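Local coordinates for protein glycosyltransferase (Streptomyces halstedii, PDB 3WAD) that belongs to the glycosyltransferases of the GT-B fold, which are built from two Rossmann-like domains, at residues 1-11 against 29-39; 52-60 against 105-115. All blocks are in the same frame, centred on the assembly; numbering follows the deposited sequence.

How the contacts relate
Contacts 1 and 2 lie in the N-terminal of the two parallel-sheet domains, on the same side of the chain's centre, with their own centres about 12 Å apart. They follow in series: contact 1 closes before contact 2 opens. Contact 1 pairs strands 2-6 and 30-35 inside the seven-stranded sheet; contact 2 sets the loop after edge strand 49-52 against the end of helix 89-106 and the start of helix 109-122. They meet where the strands run out, with probable hydrogen bonds from V53 N to S35 O and from N58 N to D38 OD2, both 2.9 Å. The residues following strands 30-35 and 49-52 are thus joined and packed against the helix 89-106/109-122 junction, and both contacts touch the second subunit.

Contact 1. Residues 1-11 against 29-39; sequences MRVLMTVFANR and HEVHIASHPDN
The H29 ring takes the M1 amino nitrogen at its edge, in plane, where M1 N donates to H29 ND1 at 3.2 Å, while M1 SD stands obliquely to the ring, 4.6 Å from its centroid. At the far end H36 also works by its edge: F8 CA lies in the ring plane, and A9 N makes a weak bond to H36 ND1 (3.1 Å, 135°). The H32 ring stacks on W122, and its ND1 bonds to H118. Between H29 and H36 the strands pair in parallel, R2 with E30 through T6 with A34. A34 O is gripped twice, by V7 N and by T6 OG1 (3.2 Å), the hydroxyl standing above the carbonyl plane. S35 OG, anti to its own nitrogen (chi1 -170°), donates to V7 O at 2.6 Å and accepts from N39 ND2 at 3.0 Å, linking the residues after strand 30-35 to V7. M5, extended through chi2 (-174°), lays SD against V31 CG1 at 3.6 Å and beside I33 CD1. E30 forms a salt bridge with R331 of the second subunit. Helix 18-27, the crossover of this beta-alpha-beta unit, packs on M5, V31 and I33; helix 109-122 meets L4, T6 and A34 on the other face, and strand 126-130 flanks 2-6.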
# COMPACT_ATOMS: atom_id res chain seq x y z
N MET B 1 -2.64 17.57 0.25
CA MET B 1 -4.09 17.80 0.17
C MET B 1 -4.76 16.56 0.73
O MET B 1 -4.15 15.53 0.88
CB MET B 1 -4.51 18.01 -1.30
CG MET B 1 -4.08 16.84 -2.26
SD MET B 1 -4.62 17.07 -3.98
CE MET B 1 -6.04 17.88 -3.52
N ARG B 2 -6.02 16.70 1.05
CA ARG B 2 -6.79 15.64 1.65
C ARG B 2 -7.65 15.04 0.48
O ARG B 2 -8.37 15.81 -0.22
CB ARG B 2 -7.71 16.23 2.70
CG ARG B 2 -6.93 17.09 3.76
CD ARG B 2 -7.18 16.68 5.17
NE ARG B 2 -8.10 17.51 5.94
CZ ARG B 2 -8.06 17.70 7.28
NH1 ARG B 2 -7.13 17.16 8.07
NH2 ARG B 2 -8.96 18.46 7.85
N VAL B 3 -7.51 13.71 0.26
CA VAL B 3 -8.30 13.05 -0.80
C VAL B 3 -9.25 12.06 -0.17
O VAL B 3 -8.84 11.12 0.51
CB VAL B 3 -7.40 12.30 -1.74
CG1 VAL B 3 -8.24 11.71 -3.00
CG2 VAL B 3 -6.24 13.18 -2.18
N LEU B 4 -10.51 12.26 -0.38
CA LEU B 4 -11.48 11.31 0.07
C LEU B 4 -11.84 10.37 -1.12
O LEU B 4 -12.49 10.78 -2.07
CB LEU B 4 -12.70 12.04 0.66
CG LEU B 4 -13.90 11.24 1.10
CD1 LEU B 4 -13.46 10.23 2.23
CD2 LEU B 4 -15.12 12.08 1.55
N MET B 5 -11.43 9.12 -1.03
CA MET B 5 -11.78 8.12 -2.06
C MET B 5 -12.87 7.24 -1.56
O MET B 5 -12.87 6.87 -0.38
CB MET B 5 -10.58 7.26 -2.36
CG MET B 5 -9.35 8.16 -2.73
SD MET B 5 -7.90 7.20 -3.26
CE MET B 5 -8.44 6.45 -4.82
N THR B 6 -13.85 6.93 -2.42
CA THR B 6 -14.94 6.15 -1.91
C THR B 6 -15.24 5.01 -2.92
O THR B 6 -15.16 5.20 -4.12
CB THR B 6 -16.11 7.01 -1.53
OG1 THR B 6 -17.15 6.19 -0.97
CG2 THR B 6 -16.64 7.83 -2.75
N VAL B 7 -15.54 3.83 -2.40
CA VAL B 7 -15.88 2.69 -3.26
C VAL B 7 -16.90 1.86 -2.48
O VAL B 7 -16.76 1.72 -1.24
CB VAL B 7 -14.61 1.92 -3.73
CG1 VAL B 7 -13.86 1.37 -2.53
CG2 VAL B 7 -14.96 0.74 -4.65
N PHE B 8 -17.94 1.32 -3.15
CA PHE B 8 -18.85 0.39 -2.48
C PHE B 8 -18.08 -0.90 -2.03
O PHE B 8 -16.98 -1.14 -2.52
CB PHE B 8 -20.12 0.06 -3.30
CG PHE B 8 -19.87 -0.86 -4.48
CD1 PHE B 8 -20.17 -2.23 -4.39
CD2 PHE B 8 -19.23 -0.39 -5.65
CE1 PHE B 8 -19.86 -3.13 -5.50
CE2 PHE B 8 -18.96 -1.23 -6.76
CZ PHE B 8 -19.29 -2.60 -6.70
N ALA B 9 -18.64 -1.70 -1.09
CA ALA B 9 -17.91 -2.86 -0.53
C ALA B 9 -17.79 -4.02 -1.50
O ALA B 9 -18.67 -4.92 -1.60
CB ALA B 9 -18.51 -3.31 0.87
N ASN B 10 -16.69 -4.00 -2.26
CA ASN B 10 -16.43 -5.01 -3.27
C ASN B 10 -14.95 -5.00 -3.44
O ASN B 10 -14.40 -3.95 -3.79
CB ASN B 10 -17.06 -4.62 -4.64
CG ASN B 10 -16.73 -5.66 -5.74
OD1 ASN B 10 -15.68 -5.64 -6.39
ND2 ASN B 10 -17.66 -6.55 -5.96
N ARG B 11 -14.31 -6.15 -3.27
CA ARG B 11 -12.87 -6.19 -3.30
C ARG B 11 -12.25 -5.81 -4.65
O ARG B 11 -11.16 -5.21 -4.66
CB ARG B 11 -12.34 -7.57 -2.85
CG ARG B 11 -10.91 -7.60 -2.29
CD ARG B 11 -10.74 -8.88 -1.39
NE ARG B 11 -11.67 -9.93 -1.82
CZ ARG B 11 -12.78 -10.30 -1.18
NH1 ARG B 11 -13.13 -9.76 -0.01
NH2 ARG B 11 -13.56 -11.25 -1.71
N HIS B 29 0.11 13.14 0.15
CA HIS B 29 -1.22 13.52 0.45
C HIS B 29 -1.79 12.58 1.47
O HIS B 29 -1.28 11.46 1.61
CB HIS B 29 -1.96 13.48 -0.86
CG HIS B 29 -1.25 14.27 -1.93
ND1 HIS B 29 -1.20 15.65 -1.90
CD2 HIS B 29 -0.52 13.88 -3.00
CE1 HIS B 29 -0.48 16.07 -2.93
NE2 HIS B 29 -0.07 15.02 -3.62
N GLU B 30 -2.87 13.00 2.15
CA GLU B 30 -3.56 12.22 3.17
C GLU B 30 -4.78 11.59 2.48
O GLU B 30 -5.65 12.33 1.97
CB GLU B 30 -4.15 13.10 4.26
CG GLU B 30 -3.18 13.97 4.99
CD GLU B 30 -2.50 13.22 6.11
OE1 GLU B 30 -1.25 13.29 6.18
OE2 GLU B 30 -3.21 12.56 6.90
N VAL B 31 -4.84 10.27 2.46
CA VAL B 31 -5.89 9.56 1.69
C VAL B 31 -6.74 8.76 2.65
O VAL B 31 -6.22 8.01 3.46
CB VAL B 31 -5.21 8.63 0.72
CG1 VAL B 31 -6.24 7.86 -0.13
CG2 VAL B 31 -4.26 9.44 -0.20
N HIS B 32 -8.04 8.99 2.62
CA HIS B 32 -9.00 8.17 3.30
C HIS B 32 -9.77 7.29 2.29
O HIS B 32 -10.28 7.81 1.25
CB HIS B 32 -10.01 9.04 4.09
CG HIS B 32 -9.44 9.67 5.33
ND1 HIS B 32 -10.13 10.62 6.06
CD2 HIS B 32 -8.27 9.50 5.98
CE1 HIS B 32 -9.42 10.97 7.11
NE2 HIS B 32 -8.27 10.34 7.07
N ILE B 33 -9.92 5.99 2.60
CA ILE B 33 -10.77 5.11 1.76
C ILE B 33 -12.07 4.85 2.50
O ILE B 33 -12.08 4.14 3.56
CB ILE B 33 -10.09 3.70 1.35
CG1 ILE B 33 -8.61 3.88 0.97
CG2 ILE B 33 -10.98 2.90 0.31
CD1 ILE B 33 -8.37 4.76 -0.34
N ALA B 34 -13.15 5.40 1.98
CA ALA B 34 -14.41 5.24 2.68
C ALA B 34 -15.15 4.17 1.95
O ALA B 34 -15.27 4.24 0.73
CB ALA B 34 -15.22 6.60 2.64
N SER B 35 -15.72 3.22 2.70
CA SER B 35 -16.48 2.13 2.13
C SER B 35 -17.35 1.57 3.25
O SER B 35 -17.17 1.96 4.45
CB SER B 35 -15.50 1.09 1.52
OG SER B 35 -16.12 0.09 0.72
N HIS B 36 -18.31 0.73 2.90
CA HIS B 36 -19.09 -0.01 3.92
C HIS B 36 -18.19 -0.81 4.87
O HIS B 36 -17.07 -1.16 4.54
CB HIS B 36 -20.16 -0.93 3.31
CG HIS B 36 -20.97 -0.30 2.20
ND1 HIS B 36 -20.49 -0.16 0.92
CD2 HIS B 36 -22.24 0.19 2.18
CE1 HIS B 36 -21.41 0.38 0.15
NE2 HIS B 36 -22.49 0.59 0.88
N PRO B 37 -18.70 -1.06 6.09
CA PRO B 37 -17.89 -1.74 7.13
C PRO B 37 -17.32 -3.07 6.68
O PRO B 37 -16.16 -3.40 7.02
CB PRO B 37 -18.87 -1.90 8.30
CG PRO B 37 -19.89 -0.79 8.12
CD PRO B 37 -19.96 -0.51 6.62
N ASP B 38 -18.09 -3.81 5.86
CA ASP B 38 -17.60 -5.08 5.36
C ASP B 38 -16.44 -4.97 4.38
O ASP B 38 -15.89 -5.99 3.98
CB ASP B 38 -18.75 -6.00 4.79
CG ASP B 38 -19.63 -5.33 3.76
OD1 ASP B 38 -19.87 -4.10 3.80
OD2 ASP B 38 -20.11 -6.06 2.88
N ASN B 39 -16.06 -3.77 3.96
CA ASN B 39 -14.89 -3.69 3.08
C ASN B 39 -13.67 -3.28 3.92
O ASN B 39 -12.61 -3.18 3.38
CB ASN B 39 -15.09 -2.65 1.93
CG ASN B 39 -14.28 -2.99 0.67
OD1 ASN B 39 -13.86 -4.11 0.47
ND2 ASN B 39 -14.13 -2.00 -0.21
O HOH W 1 -20.17 -6.28 0.22

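Contact 2. Residues 52-60 against 105-115; sequences PVGNDLNIM and YMADSTMTADL
V53 and G54 fit closely against the first turns of helix 109-122, in the Rossmann-like N-terminal domain of this GT-B glycosyltransferase, where the loop leaving edge strand 49-52 passes over the helix start. The tight part is centred on G54, whose CA comes within 3.6 Å of M111 CA, an approach possible because glycine carries no side chain; its positive phi (69°) also suits that residue. V53 is clasped from two directions. Its CG1 lies 3.7 Å from D114 CB as the two side chains slide past each other in opposite senses, and its CG2 meets M111 CE at 4.0 Å, the bend at chi2 having turned the thioether end out of an extended line. M111 CG also comes within 3.6 Å of V53 O. Farther along, L57 reaches the end of helix 89-106: with CG anti to the backbone nitrogen (chi1 176°), its CD1 is brought to 3.6 Å from Y105 O and 4.0 Å from Y105 CE2, oblique to that ring.

The outer side is looser. N55, exposed, brings OD1 no nearer than 4.1 Å to T110 CG2, the two side chains crossing at about a right angle, and a water that accepts from N55 N and donates to D108 OD2 spans the gap. I59 touches M106 only marginally. Beyond the pair, L115 packs on strands 2-6 and 30-35, and D114 on R240 of the second subunit. One direct hydrogen bond fastens the loop to the helix: G54 N donates to D114 OD2 at 2.9 Å, nearly straight (161°), arriving from above the carboxylate plane.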
# COMPACT_ATOMS: atom_id res chain seq x y z
N PRO B 52 -15.06 3.69 7.67
CA PRO B 52 -16.30 2.94 7.46
C PRO B 52 -17.50 3.89 7.37
O PRO B 52 -17.60 4.84 8.18
CB PRO B 52 -16.44 2.07 8.71
CG PRO B 52 -15.05 2.11 9.40
CD PRO B 52 -14.34 3.35 8.92
N VAL B 53 -18.41 3.64 6.43
CA VAL B 53 -19.59 4.50 6.21
C VAL B 53 -20.80 3.62 5.93
O VAL B 53 -20.70 2.62 5.21
CB VAL B 53 -19.31 5.55 5.06
CG1 VAL B 53 -18.45 6.64 5.53
CG2 VAL B 53 -18.64 4.94 3.77
N GLY B 54 -21.96 3.96 6.47
CA GLY B 54 -23.14 3.13 6.24
C GLY B 54 -23.08 1.77 6.92
O GLY B 54 -22.23 1.56 7.80
N ASN B 55 -23.97 0.86 6.52
CA ASN B 55 -24.10 -0.48 7.14
C ASN B 55 -23.49 -1.46 6.18
O ASN B 55 -23.30 -1.07 5.02
CB ASN B 55 -25.57 -0.86 7.39
CG ASN B 55 -26.31 0.19 8.30
OD1 ASN B 55 -27.34 0.75 7.92
ND2 ASN B 55 -25.78 0.42 9.49
N ASP B 56 -23.15 -2.66 6.65
CA ASP B 56 -22.58 -3.69 5.78
C ASP B 56 -23.44 -3.75 4.51
O ASP B 56 -24.69 -3.75 4.59
CB ASP B 56 -22.63 -5.10 6.42
CG ASP B 56 -21.52 -5.33 7.54
OD1 ASP B 56 -20.69 -4.43 7.88
OD2 ASP B 56 -21.49 -6.44 8.08
N LEU B 57 -22.78 -3.80 3.36
CA LEU B 57 -23.48 -3.98 2.09
C LEU B 57 -23.82 -5.45 1.87
O LEU B 57 -24.95 -5.78 1.48
CB LEU B 57 -22.69 -3.42 0.88
CG LEU B 57 -23.28 -3.64 -0.52
CD1 LEU B 57 -24.61 -2.85 -0.55
CD2 LEU B 57 -22.33 -3.15 -1.63
N ASN B 58 -22.83 -6.32 2.08
CA ASN B 58 -22.94 -7.78 1.82
C ASN B 58 -23.37 -8.13 0.40
O ASN B 58 -24.26 -8.95 0.27
CB ASN B 58 -23.92 -8.39 2.83
CG ASN B 58 -23.36 -8.34 4.22
OD1 ASN B 58 -24.00 -7.85 5.15
ND2 ASN B 58 -22.08 -8.76 4.37
N ILE B 59 -22.72 -7.55 -0.63
CA ILE B 59 -23.32 -7.53 -2.01
C ILE B 59 -23.30 -8.91 -2.60
O ILE B 59 -23.84 -9.12 -3.71
CB ILE B 59 -22.57 -6.71 -3.19
CG1 ILE B 59 -21.11 -6.34 -2.92
CG2 ILE B 59 -23.50 -5.71 -3.94
CD1 ILE B 59 -20.10 -7.42 -3.31
N MET B 60 -22.62 -9.82 -1.91
CA MET B 60 -22.56 -11.19 -2.40
C MET B 60 -23.76 -12.13 -2.08
O MET B 60 -24.14 -12.94 -2.93
CB MET B 60 -21.22 -11.81 -2.06
CG MET B 60 -20.47 -12.20 -3.29
SD MET B 60 -20.12 -13.98 -3.18
CE MET B 60 -21.73 -14.81 -3.32
N TYR B 105 -29.14 1.20 -3.83
CA TYR B 105 -28.94 0.07 -2.93
C TYR B 105 -27.45 -0.10 -2.52
O TYR B 105 -27.16 -0.41 -1.38
CB TYR B 105 -29.40 -1.21 -3.65
CG TYR B 105 -29.34 -2.43 -2.79
CD1 TYR B 105 -30.48 -2.88 -2.10
CD2 TYR B 105 -28.16 -3.15 -2.69
CE1 TYR B 105 -30.43 -4.04 -1.31
CE2 TYR B 105 -28.08 -4.29 -1.88
CZ TYR B 105 -29.22 -4.72 -1.21
OH TYR B 105 -29.15 -5.84 -0.48
N MET B 106 -26.56 0.07 -3.48
CA MET B 106 -25.12 -0.09 -3.31
C MET B 106 -24.42 1.07 -2.58
O MET B 106 -23.27 0.89 -2.15
CB MET B 106 -24.42 -0.29 -4.69
CG MET B 106 -24.63 -1.68 -5.20
SD MET B 106 -24.45 -1.74 -6.99
CE MET B 106 -22.77 -1.14 -7.21
N ALA B 107 -25.07 2.25 -2.51
CA ALA B 107 -24.57 3.41 -1.74
C ALA B 107 -25.77 4.19 -1.19
O ALA B 107 -26.20 5.22 -1.74
CB ALA B 107 -23.62 4.32 -2.59
N ASP B 108 -26.28 3.61 -0.11
CA ASP B 108 -27.34 4.00 0.76
C ASP B 108 -27.54 5.41 1.18
O ASP B 108 -26.61 6.13 1.28
CB ASP B 108 -27.08 3.29 2.18
CG ASP B 108 -28.01 2.28 2.30
OD1 ASP B 108 -28.71 2.41 1.22
OD2 ASP B 108 -28.03 1.39 3.16
N SER B 109 -28.76 5.74 1.58
CA SER B 109 -28.99 7.03 2.26
C SER B 109 -28.16 7.10 3.57
O SER B 109 -27.65 8.18 3.90
CB SER B 109 -30.46 7.24 2.55
OG SER B 109 -30.83 6.38 3.58
N THR B 110 -27.99 5.95 4.25
CA THR B 110 -27.11 5.87 5.43
C THR B 110 -25.64 6.04 5.03
O THR B 110 -24.92 6.87 5.60
CB THR B 110 -27.27 4.60 6.21
OG1 THR B 110 -28.66 4.47 6.64
CG2 THR B 110 -26.33 4.68 7.50
N MET B 111 -25.19 5.28 4.03
CA MET B 111 -23.82 5.41 3.52
C MET B 111 -23.54 6.81 3.04
O MET B 111 -22.47 7.37 3.32
CB MET B 111 -23.60 4.37 2.42
CG MET B 111 -22.22 3.97 2.24
SD MET B 111 -21.77 4.85 0.86
CE MET B 111 -20.32 4.04 0.24
N THR B 112 -24.49 7.35 2.29
CA THR B 112 -24.39 8.68 1.74
C THR B 112 -24.37 9.74 2.87
O THR B 112 -23.53 10.61 2.86
CB THR B 112 -25.48 8.89 0.66
OG1 THR B 112 -25.33 7.89 -0.39
CG2 THR B 112 -25.40 10.29 0.01
N ALA B 113 -25.27 9.64 3.84
CA ALA B 113 -25.25 10.61 4.97
C ALA B 113 -23.89 10.52 5.76
O ALA B 113 -23.15 11.57 6.00
CB ALA B 113 -26.50 10.40 5.81
N ASP B 114 -23.46 9.29 6.05
CA ASP B 114 -22.13 9.12 6.68
C ASP B 114 -21.06 9.68 5.85
O ASP B 114 -20.14 10.30 6.39
CB ASP B 114 -21.73 7.65 6.99
CG ASP B 114 -22.56 7.06 8.10
OD1 ASP B 114 -23.59 7.69 8.47
OD2 ASP B 114 -22.21 5.94 8.59
N LEU B 115 -21.06 9.44 4.54
CA LEU B 115 -19.96 10.06 3.74
C LEU B 115 -20.02 11.63 3.68
O LEU B 115 -18.98 12.28 3.67
CB LEU B 115 -19.84 9.48 2.30
CG LEU B 115 -18.61 9.87 1.47
CD1 LEU B 115 -17.32 9.19 2.01
CD2 LEU B 115 -18.79 9.42 0.00
O HOH W 2 -25.22 1.48 4.21